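Local coordinates for protein D-glyceraldehyde dehydrogenase (NADP(+)) (Thermoplasma acidophilum, PDB 5J77) that oxidises D-glyceraldehyde, and less readily some other aldehydes, to the acid with NADP(+) in the non-phosphorylated Entner-Doudoroff pathway, working as a homotetramer, at residues V143-W148 with V170-S175; I245-G250 with Y407-Y412; A283-Y288 with Q379-A384; L401-K406 with R427-E432. The protein carries 2 engineered substitutions. One frame throughout, in Å; residues are numbered along the deposited sequence. Where two conformers were deposited one is given.

Contact 1 of 4, residues V143-W148 with V170-S175; sequences VALTPW and VLKPSS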
loop_
_atom_site.group_PDB
_atom_site.type_symbol
_atom_site.label_atom_id
_atom_site.label_comp_id
_atom_site.label_asym_id
_atom_site.label_seq_id
_atom_site.Cartn_x
_atom_site.Cartn_y
_atom_site.Cartn_z
ATOM N N VAL A 143 2.109 26.099 8.254
ATOM C CA VAL A 143 1.553 27.381 7.781
ATOM C C VAL A 143 0.665 27.073 6.572
ATOM O O VAL A 143 1.128 26.414 5.594
ATOM C CB VAL A 143 2.660 28.398 7.442
ATOM C CG1 VAL A 143 2.082 29.608 6.714
ATOM C CG2 VAL A 143 3.381 28.802 8.727
ATOM N N ALA A 144 -0.597 27.521 6.645
ATOM C CA ALA A 144 -1.569 27.250 5.609
ATOM C C ALA A 144 -1.949 28.605 4.941
ATOM O O ALA A 144 -2.330 29.550 5.647
ATOM C CB ALA A 144 -2.773 26.524 6.148
ATOM N N LEU A 145 -1.715 28.693 3.622
ATOM C CA LEU A 145 -1.903 29.942 2.857
ATOM C C LEU A 145 -2.939 29.637 1.778
ATOM O O LEU A 145 -2.677 28.845 0.854
ATOM C CB LEU A 145 -0.594 30.400 2.182
ATOM C CG LEU A 145 0.616 30.707 3.072
ATOM C CD1 LEU A 145 1.859 31.113 2.295
ATOM C CD2 LEU A 145 0.265 31.818 4.052
ATOM N N THR A 146 -4.102 30.246 1.885
ATOM C CA THR A 146 -5.227 29.941 1.005
ATOM C C THR A 146 -5.547 31.106 0.065
ATOM O O THR A 146 -5.316 32.261 0.388
ATOM C CB THR A 146 -6.478 29.578 1.790
ATOM O OG1 THR A 146 -6.753 30.641 2.727
ATOM C CG2 THR A 146 -6.323 28.205 2.503
ATOM N N PRO A 147 -5.978 30.796 -1.178
ATOM C CA PRO A 147 -6.181 31.843 -2.157
ATOM C C PRO A 147 -7.623 32.380 -2.061
ATOM O O PRO A 147 -8.443 31.828 -1.299
ATOM C CB PRO A 147 -5.958 31.113 -3.498
ATOM C CG PRO A 147 -6.601 29.791 -3.255
ATOM C CD PRO A 147 -6.276 29.465 -1.749
ATOM N N TRP A 148 -7.917 33.420 -2.849
ATOM C CA TRP A 148 -9.293 34.021 -2.853
ATOM C C TRP A 148 -10.361 33.302 -3.702
ATOM O O TRP A 148 -11.579 33.490 -3.462
ATOM C CB TRP A 148 -9.234 35.477 -3.273
ATOM C CG TRP A 148 -8.459 35.691 -4.546
ATOM C CD1 TRP A 148 -7.157 36.080 -4.654
ATOM C CD2 TRP A 148 -8.952 35.496 -5.886
ATOM N NE1 TRP A 148 -6.807 36.148 -5.970
ATOM C CE2 TRP A 148 -7.893 35.821 -6.756
ATOM C CE3 TRP A 148 -10.205 35.150 -6.425
ATOM C CZ2 TRP A 148 -8.023 35.758 -8.148
ATOM C CZ3 TRP A 148 -10.354 35.105 -7.776
ATOM C CH2 TRP A 148 -9.254 35.385 -8.646
ATOM N N VAL A 170 -1.121 27.522 11.634
ATOM C CA VAL A 170 -1.288 28.956 11.470
ATOM C C VAL A 170 -1.778 29.240 10.051
ATOM O O VAL A 170 -1.030 29.073 9.098
ATOM C CB VAL A 170 0.047 29.710 11.712
ATOM C CG1 VAL A 170 -0.181 31.226 11.600
ATOM C CG2 VAL A 170 0.671 29.300 13.081
ATOM N N LEU A 171 -3.059 29.596 9.935
ATOM C CA LEU A 171 -3.771 29.929 8.689
ATOM C C LEU A 171 -3.773 31.422 8.341
ATOM O O LEU A 171 -4.137 32.228 9.190
ATOM C CB LEU A 171 -5.216 29.434 8.755
ATOM C CG LEU A 171 -6.189 29.900 7.646
ATOM C CD1 LEU A 171 -5.856 29.323 6.306
ATOM C CD2 LEU A 171 -7.598 29.462 7.976
ATOM N N LYS A 172 -3.331 31.782 7.123
ATOM C CA LYS A 172 -3.412 33.149 6.610
ATOM C C LYS A 172 -4.147 33.072 5.293
ATOM O O LYS A 172 -3.612 32.538 4.334
ATOM C CB LYS A 172 -2.058 33.767 6.358
ATOM C CG LYS A 172 -2.164 35.217 5.844
ATOM C CD LYS A 172 -0.907 35.634 5.134
ATOM C CE LYS A 172 -0.966 37.061 4.585
ATOM N NZ LYS A 172 -2.032 37.191 3.585
ATOM N N PRO A 173 -5.371 33.572 5.240
ATOM C CA PRO A 173 -6.105 33.577 3.984
ATOM C C PRO A 173 -5.746 34.764 3.139
ATOM O O PRO A 173 -5.006 35.632 3.559
ATOM C CB PRO A 173 -7.543 33.695 4.451
ATOM C CG PRO A 173 -7.431 34.645 5.561
ATOM C CD PRO A 173 -6.152 34.241 6.288
ATOM N N SER A 174 -6.264 34.761 1.924
ATOM C CA SER A 174 -6.219 35.929 1.074
ATOM C C SER A 174 -6.913 37.124 1.743
ATOM O O SER A 174 -8.040 37.026 2.277
ATOM C CB SER A 174 -6.958 35.629 -0.240
ATOM O OG SER A 174 -7.150 36.784 -0.987
ATOM N N SER A 175 -6.275 38.269 1.635
ATOM C CA SER A 175 -6.914 39.534 2.034
ATOM C C SER A 175 -8.153 39.971 1.252
ATOM O O SER A 175 -8.870 40.848 1.722
ATOM C CB SER A 175 -5.891 40.684 2.034
ATOM O OG SER A 175 -4.852 40.306 2.934
HETATM O O HOH W 1 -8.232 32.493 1.376
#
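S174 and T146 meet where two parallel neighbours, strands 130-145 and 168-172, run out into loops. Helix 153-164 connects the strands, so this is a beta-alpha-beta crossover in the Rossmann-like domain of the aldehyde dehydrogenase fold. Further back the ladder is regular: A144 N bonds to V170 O at 2.9 Å with an angle of 168° at the hydrogen, and A144 O accepts K172 N, also at 2.9 Å. One step on, T146 N reaches K172 O by a weak bond of 3.4 Å. T146 holds OG1 between its own backbone N and carbonyl carbon (chi1 54°), which brings the hydroxyl to 3.3 Å from P173 CA and turns CG2 towards L171 CD1. A water sits in the fork between the loops, 2.7 Å from T146 OG1; it donates to P147 O and accepts from S174 N at 3.1 Å. T146 to W148 and K172 to S175 belong, by similarity, to the NADP(+) site, so the bridged loops probably form part of its wall. The S174 hydroxyl, hydrogen-bonded to D176 N just downstream, approaches the W148 indole at its edge, near the ring plane, with S174 OG 3.7 Å from W148 CD1.

Contact 2 of 4, residues I245-G250 with Y407-Y412; sequences ILELGG and YGLASY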
loop_
_atom_site.group_PDB
_atom_site.type_symbol
_atom_site.label_atom_id
_atom_site.label_comp_id
_atom_site.label_asym_id
_atom_site.label_seq_id
_atom_site.Cartn_x
_atom_site.Cartn_y
_atom_site.Cartn_z
ATOM N N ILE A 245 4.145 22.203 -0.047
ATOM C CA ILE A 245 2.974 21.809 -0.767
ATOM C C ILE A 245 2.472 23.092 -1.438
ATOM O O ILE A 245 1.819 23.899 -0.819
ATOM C CB ILE A 245 1.894 21.234 0.112
ATOM C CG1 ILE A 245 2.357 19.973 0.813
ATOM C CG2 ILE A 245 0.670 20.956 -0.696
ATOM C CD1 ILE A 245 1.387 19.507 1.868
ATOM N N LEU A 246 2.834 23.259 -2.702
ATOM C CA LEU A 246 2.467 24.391 -3.512
ATOM C C LEU A 246 1.629 23.950 -4.671
ATOM O O LEU A 246 2.044 23.175 -5.481
ATOM C CB LEU A 246 3.670 25.110 -4.032
ATOM C CG LEU A 246 4.756 25.374 -3.046
ATOM C CD1 LEU A 246 5.949 25.934 -3.764
ATOM C CD2 LEU A 246 4.267 26.298 -1.972
ATOM N N GLU A 247 0.427 24.442 -4.724
ATOM C CA GLU A 247 -0.374 24.484 -5.997
ATOM C C GLU A 247 -0.694 25.914 -6.650
ATOM O O GLU A 247 -1.216 26.960 -6.199
ATOM C CB GLU A 247 -1.713 23.765 -5.813
ATOM C CG GLU A 247 -2.465 23.450 -7.131
ATOM C CD GLU A 247 -3.645 24.388 -7.468
ATOM O OE1 GLU A 247 -3.423 25.375 -8.190
ATOM O OE2 GLU A 247 -4.783 24.134 -7.030
ATOM N N LEU A 248 0.015 25.925 -7.762
ATOM C CA LEU A 248 0.261 27.181 -8.404
ATOM C C LEU A 248 -0.572 27.302 -9.699
ATOM O O LEU A 248 -1.613 26.714 -9.794
ATOM C CB LEU A 248 1.747 27.418 -8.584
ATOM C CG LEU A 248 2.593 27.252 -7.317
ATOM C CD1 LEU A 248 4.036 27.581 -7.558
ATOM C CD2 LEU A 248 2.082 28.048 -6.131
ATOM N N GLY A 249 -0.130 28.075 -10.668
ATOM C CA GLY A 249 -0.895 28.242 -11.888
ATOM C C GLY A 249 -1.162 27.029 -12.760
ATOM O O GLY A 249 -0.497 26.034 -12.642
ATOM N N GLY A 250 -2.151 27.148 -13.628
ATOM C CA GLY A 250 -2.523 26.143 -14.596
ATOM C C GLY A 250 -2.811 26.798 -15.955
ATOM O O GLY A 250 -2.972 27.986 -16.016
ATOM N N TYR A 407 2.882 25.214 -17.667
ATOM C CA TYR A 407 1.989 24.717 -16.642
ATOM C C TYR A 407 1.647 23.282 -16.907
ATOM O O TYR A 407 1.864 22.747 -18.018
ATOM C CB TYR A 407 0.692 25.585 -16.492
ATOM C CG TYR A 407 1.027 27.016 -16.183
ATOM C CD1 TYR A 407 1.373 27.415 -14.890
ATOM C CD2 TYR A 407 1.089 27.964 -17.183
ATOM C CE1 TYR A 407 1.717 28.748 -14.582
ATOM C CE2 TYR A 407 1.431 29.292 -16.892
ATOM C CZ TYR A 407 1.756 29.666 -15.588
ATOM O OH TYR A 407 2.117 30.949 -15.296
ATOM N N GLY A 408 1.119 22.631 -15.899
ATOM C CA GLY A 408 0.771 21.256 -16.041
ATOM C C GLY A 408 -0.245 20.687 -15.112
ATOM O O GLY A 408 -0.135 19.569 -14.734
ATOM N N LEU A 409 -1.257 21.460 -14.783
ATOM C CA LEU A 409 -2.301 20.995 -13.905
ATOM C C LEU A 409 -3.392 20.197 -14.587
ATOM O O LEU A 409 -3.251 19.028 -14.773
ATOM C CB LEU A 409 -2.895 22.130 -13.064
ATOM C CG LEU A 409 -3.245 21.730 -11.638
ATOM C CD1 LEU A 409 -3.621 22.879 -10.733
ATOM C CD2 LEU A 409 -4.248 20.616 -11.555
ATOM N N ALA A 410 -4.492 20.821 -14.937
ATOM C CA ALA A 410 -5.580 20.088 -15.548
ATOM C C ALA A 410 -5.570 20.111 -17.063
ATOM O O ALA A 410 -4.852 20.846 -17.660
ATOM C CB ALA A 410 -6.919 20.539 -15.006
ATOM N N SER A 411 -6.397 19.268 -17.644
ATOM C CA SER A 411 -6.538 19.154 -19.087
ATOM C C SER A 411 -7.810 18.403 -19.343
ATOM O O SER A 411 -8.272 17.650 -18.486
ATOM C CB SER A 411 -5.378 18.346 -19.656
ATOM O OG SER A 411 -5.219 17.048 -18.988
ATOM N N TYR A 412 -8.364 18.565 -20.540
ATOM C CA TYR A 412 -9.649 17.968 -20.870
ATOM C C TYR A 412 -9.600 17.308 -22.227
ATOM O O TYR A 412 -8.924 17.815 -23.116
ATOM C CB TYR A 412 -10.767 19.066 -20.858
ATOM C CG TYR A 412 -10.905 19.735 -19.498
ATOM C CD1 TYR A 412 -10.141 20.830 -19.182
ATOM C CD2 TYR A 412 -11.802 19.268 -18.547
ATOM C CE1 TYR A 412 -10.221 21.412 -17.949
ATOM C CE2 TYR A 412 -11.916 19.882 -17.295
ATOM C CZ TYR A 412 -11.103 20.933 -16.993
ATOM O OH TYR A 412 -11.159 21.584 -15.748
#
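The Y407 ring lies against the backbone of G249 and G250. Its CD1 is 3.2 Å from G249 O, while G250 O sits over one face, displaced towards the rim. At the root of the side chain, Y407 CB packs on G250 C at 3.7 Å. With no side chain on G249, the ring can draw close to the main chain, CE1 lying 3.8 Å from G249 CA. Putting an alanine in place of Y407 would probably open a gap beside the two glycines and leave this turn freer to shift. The second patch is less certain: in one of its two modelled conformers the E247 carboxylate lies against L409 CD1, the two side chains crossing at about a right angle. No hydrogen bond joins the segments directly; the next shell holds them. T453 OG1 bonds both G249 O and G408 N, T227 OG1 takes G249 N, and E381 OE2 takes G250 N. In that same conformer E247, the predicted proton acceptor, has OE2 bonded to H447 NE2 and lies beside C281, the active-site cysteine by similarity. The contact thus spans the domains: strand 243-247 belongs to the cofactor-binding sheet, strand 410-414 to the catalytic one, with helix 227-236 packing on L248 and Y407, and M241 of the second subunit against L246 and L248.

Contact 3 of 4, residues A283-Y288 with Q379-A384; sequences AAERLY and QEEIFA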
loop_
_atom_site.group_PDB
_atom_site.type_symbol
_atom_site.label_atom_id
_atom_site.label_comp_id
_atom_site.label_asym_id
_atom_site.label_seq_id
_atom_site.Cartn_x
_atom_site.Cartn_y
_atom_site.Cartn_z
ATOM N N ALA A 283 -9.343 25.826 -14.871
ATOM C CA ALA A 283 -10.111 26.431 -15.956
ATOM C C ALA A 283 -9.566 26.060 -17.328
ATOM O O ALA A 283 -8.368 26.014 -17.543
ATOM C CB ALA A 283 -10.124 27.930 -15.820
ATOM N N ALA A 284 -10.474 25.820 -18.257
ATOM C CA ALA A 284 -10.129 25.703 -19.688
ATOM C C ALA A 284 -9.427 27.003 -20.037
ATOM O O ALA A 284 -10.016 28.072 -19.844
ATOM C CB ALA A 284 -11.378 25.575 -20.516
ATOM N N GLU A 285 -8.152 26.911 -20.428
ATOM C CA GLU A 285 -7.362 28.092 -20.811
ATOM C C GLU A 285 -6.826 28.078 -22.267
ATOM O O GLU A 285 -6.162 29.034 -22.705
ATOM C CB GLU A 285 -6.184 28.263 -19.818
ATOM C CG GLU A 285 -6.559 28.692 -18.406
ATOM C CD GLU A 285 -6.215 30.137 -18.044
ATOM O OE1 GLU A 285 -5.538 30.825 -18.822
ATOM O OE2 GLU A 285 -6.610 30.604 -16.917
ATOM N N ARG A 286 -7.092 26.985 -22.983
ATOM C CA ARG A 286 -6.761 26.821 -24.399
ATOM C C ARG A 286 -7.746 25.839 -24.970
ATOM O O ARG A 286 -8.018 24.829 -24.338
ATOM C CB ARG A 286 -5.398 26.153 -24.580
ATOM C CG ARG A 286 -4.184 26.986 -24.237
ATOM C CD ARG A 286 -3.019 26.051 -24.358
ATOM N NE ARG A 286 -1.722 26.593 -24.005
ATOM C CZ ARG A 286 -0.586 25.884 -24.071
ATOM N NH1 ARG A 286 -0.611 24.605 -24.468
ATOM N NH2 ARG A 286 0.584 26.450 -23.724
ATOM N N LEU A 287 -8.221 26.095 -26.178
ATOM C CA LEU A 287 -9.202 25.234 -26.814
ATOM C C LEU A 287 -8.608 24.739 -28.128
ATOM O O LEU A 287 -8.151 25.539 -28.986
ATOM C CB LEU A 287 -10.496 26.023 -27.024
ATOM C CG LEU A 287 -11.654 25.293 -27.727
ATOM C CD1 LEU A 287 -11.979 23.955 -27.043
ATOM C CD2 LEU A 287 -12.888 26.219 -27.888
ATOM N N TYR A 288 -8.560 23.410 -28.246
ATOM C CA TYR A 288 -8.099 22.740 -29.438
ATOM C C TYR A 288 -9.235 21.880 -29.945
ATOM O O TYR A 288 -9.692 20.973 -29.258
ATOM C CB TYR A 288 -6.910 21.826 -29.115
ATOM C CG TYR A 288 -5.660 22.518 -28.612
ATOM C CD1 TYR A 288 -4.841 23.231 -29.472
ATOM C CD2 TYR A 288 -5.299 22.464 -27.252
ATOM C CE1 TYR A 288 -3.704 23.859 -29.015
ATOM C CE2 TYR A 288 -4.119 23.072 -26.795
ATOM C CZ TYR A 288 -3.340 23.771 -27.669
ATOM O OH TYR A 288 -2.208 24.393 -27.228
ATOM N N GLN A 379 0.188 30.954 -23.803
ATOM C CA GLN A 379 1.307 30.612 -22.925
ATOM C C GLN A 379 1.184 31.125 -21.483
ATOM O O GLN A 379 1.814 30.578 -20.608
ATOM C CB GLN A 379 2.585 31.133 -23.577
ATOM C CG GLN A 379 2.861 30.471 -24.922
ATOM C CD GLN A 379 3.241 28.979 -24.829
ATOM O OE1 GLN A 379 3.894 28.535 -23.863
ATOM N NE2 GLN A 379 2.806 28.185 -25.834
ATOM N N GLU A 380 0.389 32.164 -21.222
ATOM C CA GLU A 380 0.315 32.749 -19.848
ATOM C C GLU A 380 -1.048 32.603 -19.253
ATOM O O GLU A 380 -2.036 32.864 -19.939
ATOM C CB GLU A 380 0.661 34.240 -19.855
ATOM C CG GLU A 380 2.040 34.574 -20.414
ATOM C CD GLU A 380 3.155 33.919 -19.618
ATOM O OE1 GLU A 380 2.974 33.743 -18.381
ATOM O OE2 GLU A 380 4.194 33.530 -20.216
ATOM N N GLU A 381 -1.103 32.221 -17.979
ATOM C CA GLU A 381 -2.375 32.051 -17.273
ATOM C C GLU A 381 -3.214 33.292 -17.338
ATOM O O GLU A 381 -2.692 34.354 -17.186
ATOM C CB GLU A 381 -2.179 31.673 -15.816
ATOM C CG GLU A 381 -3.414 30.995 -15.236
ATOM C CD GLU A 381 -3.158 30.373 -13.851
ATOM O OE1 GLU A 381 -2.139 30.789 -13.251
ATOM O OE2 GLU A 381 -3.933 29.455 -13.397
ATOM N N ILE A 382 -4.512 33.135 -17.571
ATOM C CA ILE A 382 -5.440 34.256 -17.698
ATOM C C ILE A 382 -6.319 34.377 -16.465
ATOM O O ILE A 382 -6.494 35.457 -16.004
ATOM C CB ILE A 382 -6.310 34.116 -18.962
ATOM C CG1 ILE A 382 -5.435 34.172 -20.242
ATOM C CG2 ILE A 382 -7.410 35.167 -19.006
ATOM C CD1 ILE A 382 -6.085 33.590 -21.491
ATOM N N PHE A 383 -6.932 33.307 -15.986
ATOM C CA PHE A 383 -7.695 33.335 -14.719
ATOM C C PHE A 383 -8.899 34.293 -14.809
ATOM O O PHE A 383 -9.143 35.114 -13.928
ATOM C CB PHE A 383 -6.773 33.701 -13.534
ATOM C CG PHE A 383 -6.925 32.828 -12.341
ATOM C CD1 PHE A 383 -6.509 31.491 -12.386
ATOM C CD2 PHE A 383 -7.456 33.337 -11.129
ATOM C CE1 PHE A 383 -6.639 30.652 -11.260
ATOM C CE2 PHE A 383 -7.574 32.511 -9.984
ATOM C CZ PHE A 383 -7.167 31.167 -10.049
ATOM N N ALA A 384 -9.619 34.201 -15.914
ATOM C CA ALA A 384 -10.728 35.045 -16.218
ATOM C C ALA A 384 -11.470 34.417 -17.429
ATOM O O ALA A 384 -11.021 33.380 -17.943
ATOM C CB ALA A 384 -10.268 36.465 -16.520
#
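The loop E381-I382-F383, assigned to the NADP(+) site by similarity, is held by the carboxylate of E285, which accepts two successive backbone N-H groups. I382 N bonds E285 OE1 at 2.8 Å through the syn lone pair, and F383 N bonds OE2 at 2.9 Å, on the syn side but 16° out of the carboxylate plane. A weaker branch runs from I382 N to OE2. The bend at chi2 (-107°) turns the carboxylate towards the loop, with I382 CB 3.4 Å from E285 OE1. E285 lies near the beginning of strand 284-290 of the catalytic-domain sheet, and the loop it grips leads into strand 386-392, its parallel neighbour. K251 NZ adds a salt bridge to OE1, which probably offsets the nearby charge of E381, whose OE2 lies 4.6 Å from E285 OE2 and accepts G250 N. A leucine in place of E285 would probably leave the I382 and F383 N-H groups without their acceptor, cost K251 its salt bridge, though not its bond to E380 O, and leave the loop freer to move. Further along, R286 packs past Q379, guanidinium and amide planes 50° apart; R286 NE and NH2 donate to F378 O and D404 O, and Q379 NE2 to Q373 O.

Contact 4 of 4, residues L401-K406 with R427-E432; sequences LANDNK and RIRFGE. Engineered in segment 401-406: N405 (natural residue Ser).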
loop_
_atom_site.group_PDB
_atom_site.type_symbol
_atom_site.label_atom_id
_atom_site.label_comp_id
_atom_site.label_asym_id
_atom_site.label_seq_id
_atom_site.Cartn_x
_atom_site.Cartn_y
_atom_site.Cartn_z
ATOM N N LEU A 401 1.106 19.996 -28.708
ATOM C CA LEU A 401 0.596 21.356 -28.421
ATOM C C LEU A 401 0.185 21.475 -26.940
ATOM O O LEU A 401 0.533 22.442 -26.263
ATOM C CB LEU A 401 -0.567 21.665 -29.338
ATOM C CG LEU A 401 -0.146 21.725 -30.797
ATOM C CD1 LEU A 401 -1.422 21.636 -31.624
ATOM C CD2 LEU A 401 0.576 23.029 -31.085
ATOM N N ALA A 402 -0.505 20.479 -26.431
ATOM C CA ALA A 402 -0.893 20.479 -25.044
ATOM C C ALA A 402 0.310 20.553 -24.094
ATOM O O ALA A 402 0.327 21.371 -23.213
ATOM C CB ALA A 402 -1.765 19.294 -24.742
ATOM N N ASN A 403 1.329 19.726 -24.302
ATOM C CA ASN A 403 2.519 19.728 -23.447
ATOM C C ASN A 403 3.456 20.884 -23.626
ATOM O O ASN A 403 4.335 21.078 -22.848
ATOM C CB ASN A 403 3.304 18.438 -23.568
ATOM C CG ASN A 403 2.484 17.225 -23.259
ATOM O OD1 ASN A 403 1.705 17.210 -22.342
ATOM N ND2 ASN A 403 2.687 16.195 -24.014
ATOM N N ASP A 404 3.255 21.653 -24.673
ATOM C CA ASP A 404 4.080 22.802 -24.936
ATOM C C ASP A 404 3.476 23.933 -24.122
ATOM O O ASP A 404 2.830 24.815 -24.641
ATOM C CB ASP A 404 4.043 23.113 -26.413
ATOM C CG ASP A 404 4.570 24.428 -26.710
ATOM O OD1 ASP A 404 5.597 24.766 -26.145
ATOM O OD2 ASP A 404 3.936 25.144 -27.478
ATOM N N ASN A 405 3.730 23.871 -22.829
ATOM C CA ASN A 405 3.137 24.712 -21.829
ATOM C C ASN A 405 3.984 24.728 -20.572
ATOM O O ASN A 405 4.348 23.690 -20.101
ATOM C CB ASN A 405 1.871 23.917 -21.527
ATOM C CG ASN A 405 0.802 24.668 -20.786
ATOM O OD1 ASN A 405 1.057 25.518 -19.981
ATOM N ND2 ASN A 405 -0.425 24.273 -21.032
ATOM N N LYS A 406 4.304 25.875 -20.008
ATOM C CA LYS A 406 5.051 25.826 -18.748
ATOM C C LYS A 406 4.204 25.349 -17.516
ATOM O O LYS A 406 4.767 25.071 -16.480
ATOM C CB LYS A 406 5.730 27.155 -18.489
ATOM C CG LYS A 406 4.841 28.213 -17.921
ATOM C CD LYS A 406 5.549 29.552 -17.874
ATOM C CE LYS A 406 4.649 30.614 -17.267
ATOM N NZ LYS A 406 5.138 31.997 -17.532
ATOM N N ARG A 427 0.570 10.036 -22.379
ATOM C CA ARG A 427 1.145 11.080 -23.217
ATOM C C ARG A 427 0.833 12.526 -22.814
ATOM O O ARG A 427 1.632 13.403 -23.009
ATOM C CB ARG A 427 0.841 10.818 -24.698
ATOM C CG ARG A 427 1.653 9.681 -25.313
ATOM C CD ARG A 427 3.087 10.075 -25.603
ATOM N NE ARG A 427 3.226 10.674 -26.924
ATOM C CZ ARG A 427 3.633 11.913 -27.150
ATOM N NH1 ARG A 427 3.707 12.363 -28.373
ATOM N NH2 ARG A 427 3.960 12.713 -26.155
ATOM N N ILE A 428 -0.332 12.753 -22.247
ATOM C CA ILE A 428 -0.710 14.081 -21.767
ATOM C C ILE A 428 -0.011 14.287 -20.406
ATOM O O ILE A 428 -0.404 13.725 -19.429
ATOM C CB ILE A 428 -2.245 14.221 -21.675
ATOM C CG1 ILE A 428 -2.870 14.096 -23.057
ATOM C CG2 ILE A 428 -2.656 15.531 -21.025
ATOM C CD1 ILE A 428 -2.594 15.265 -23.955
ATOM N N ARG A 429 1.041 15.072 -20.386
ATOM C CA ARG A 429 1.812 15.297 -19.189
ATOM C C ARG A 429 1.228 16.352 -18.226
ATOM O O ARG A 429 1.831 17.361 -17.949
ATOM C CB ARG A 429 3.266 15.609 -19.540
ATOM C CG ARG A 429 3.962 14.513 -20.320
ATOM C CD ARG A 429 4.467 13.385 -19.455
ATOM N NE ARG A 429 5.663 13.810 -18.765
ATOM C CZ ARG A 429 6.293 13.112 -17.839
ATOM N NH1 ARG A 429 5.843 11.933 -17.490
ATOM N NH2 ARG A 429 7.365 13.613 -17.279
ATOM N N PHE A 430 0.049 16.043 -17.727
ATOM C CA PHE A 430 -0.685 16.890 -16.823
ATOM C C PHE A 430 -1.153 16.118 -15.597
ATOM O O PHE A 430 -1.484 14.951 -15.680
ATOM C CB PHE A 430 -1.893 17.526 -17.547
ATOM C CG PHE A 430 -1.519 18.654 -18.452
ATOM C CD1 PHE A 430 -0.899 18.413 -19.653
ATOM C CD2 PHE A 430 -1.759 19.959 -18.092
ATOM C CE1 PHE A 430 -0.539 19.446 -20.471
ATOM C CE2 PHE A 430 -1.385 20.993 -18.909
ATOM C CZ PHE A 430 -0.776 20.734 -20.100
ATOM N N GLY A 431 -1.168 16.796 -14.463
ATOM C CA GLY A 431 -1.619 16.169 -13.218
ATOM C C GLY A 431 -3.042 15.616 -13.296
ATOM O O GLY A 431 -3.351 14.606 -12.662
ATOM N N GLU A 432 -3.938 16.312 -14.000
ATOM C CA GLU A 432 -5.325 15.833 -14.134
ATOM C C GLU A 432 -5.740 15.848 -15.579
ATOM O O GLU A 432 -5.569 16.852 -16.267
ATOM C CB GLU A 432 -6.280 16.657 -13.305
ATOM C CG GLU A 432 -5.941 16.675 -11.793
ATOM C CD GLU A 432 -6.849 17.603 -10.984
ATOM O OE1 GLU A 432 -7.480 18.570 -11.587
ATOM O OE2 GLU A 432 -6.905 17.341 -9.758
HETATM O O HOH W 2 4.399 15.688 -26.271
#
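N403 grips the end of helix 418-427 and the loop after it with both ends of its amide. OD1 accepts R429 N at 3.0 Å, the donor tilted 29° from the carbonyl plane, while ND2 donates to R427 O at 3.1 Å, close to the plane of its own amide. A chi1 of -57° carries the amide across, and the pair of bonds, one accepted and one donated, fixes its rotation. Beside this grip the packing is closest round F430, whose ring edge faces the end of helix 395-403: F430 CZ is 3.4 Å from A402 O. A402 CB touches I428 CD1 at 4.2 Å. The engineered N405 also meets the ring edge, ND2 3.7 Å from F430 CZ, its amide turned 70° to the ring; its OD1 accepts Y407 N and its ND2 donates to K251 O. Helices 395-403 and 418-427 are both crossover helices of the catalytic-domain sheet, leading into the adjacent parallel strands 410-414 and 432-435, and R429 centres an inverse gamma turn where the second of them gives way to its strand. The looser side holds a bridging water, shared by N403 ND2 and R427 NH2 and lying at the guanidinium edge, 3.0 Å from R427 NH2. R427 also makes a cation-pi contact with W54 of the second subunit; the R429 side chain leads away, NH2 bonding P138 O of that subunit.

From the N terminus, contact 1 closes a short loop round helix 153-164 within the cofactor-binding sheet. Segment 245-250 meets 407-412 only 157 residues later, so contact 2 closes the longest loop here and ties the two sheets together. Contact 3 forms wholly within that loop and shuts before 401-406 begins. Contact 4 closes a short loop holding strand 410-414 and most of helix 418-427; it crosses contact 2, since 407-412 lies between its segments, and L409 O bonds E432 N. Contact 3 joins contact 4 through the E380-K406 salt bridge and R286 NH2 to D404 O. Contact 1 reaches contact 3, about 25 Å away centre to centre, through W148 CH2 packing on F383 CE2.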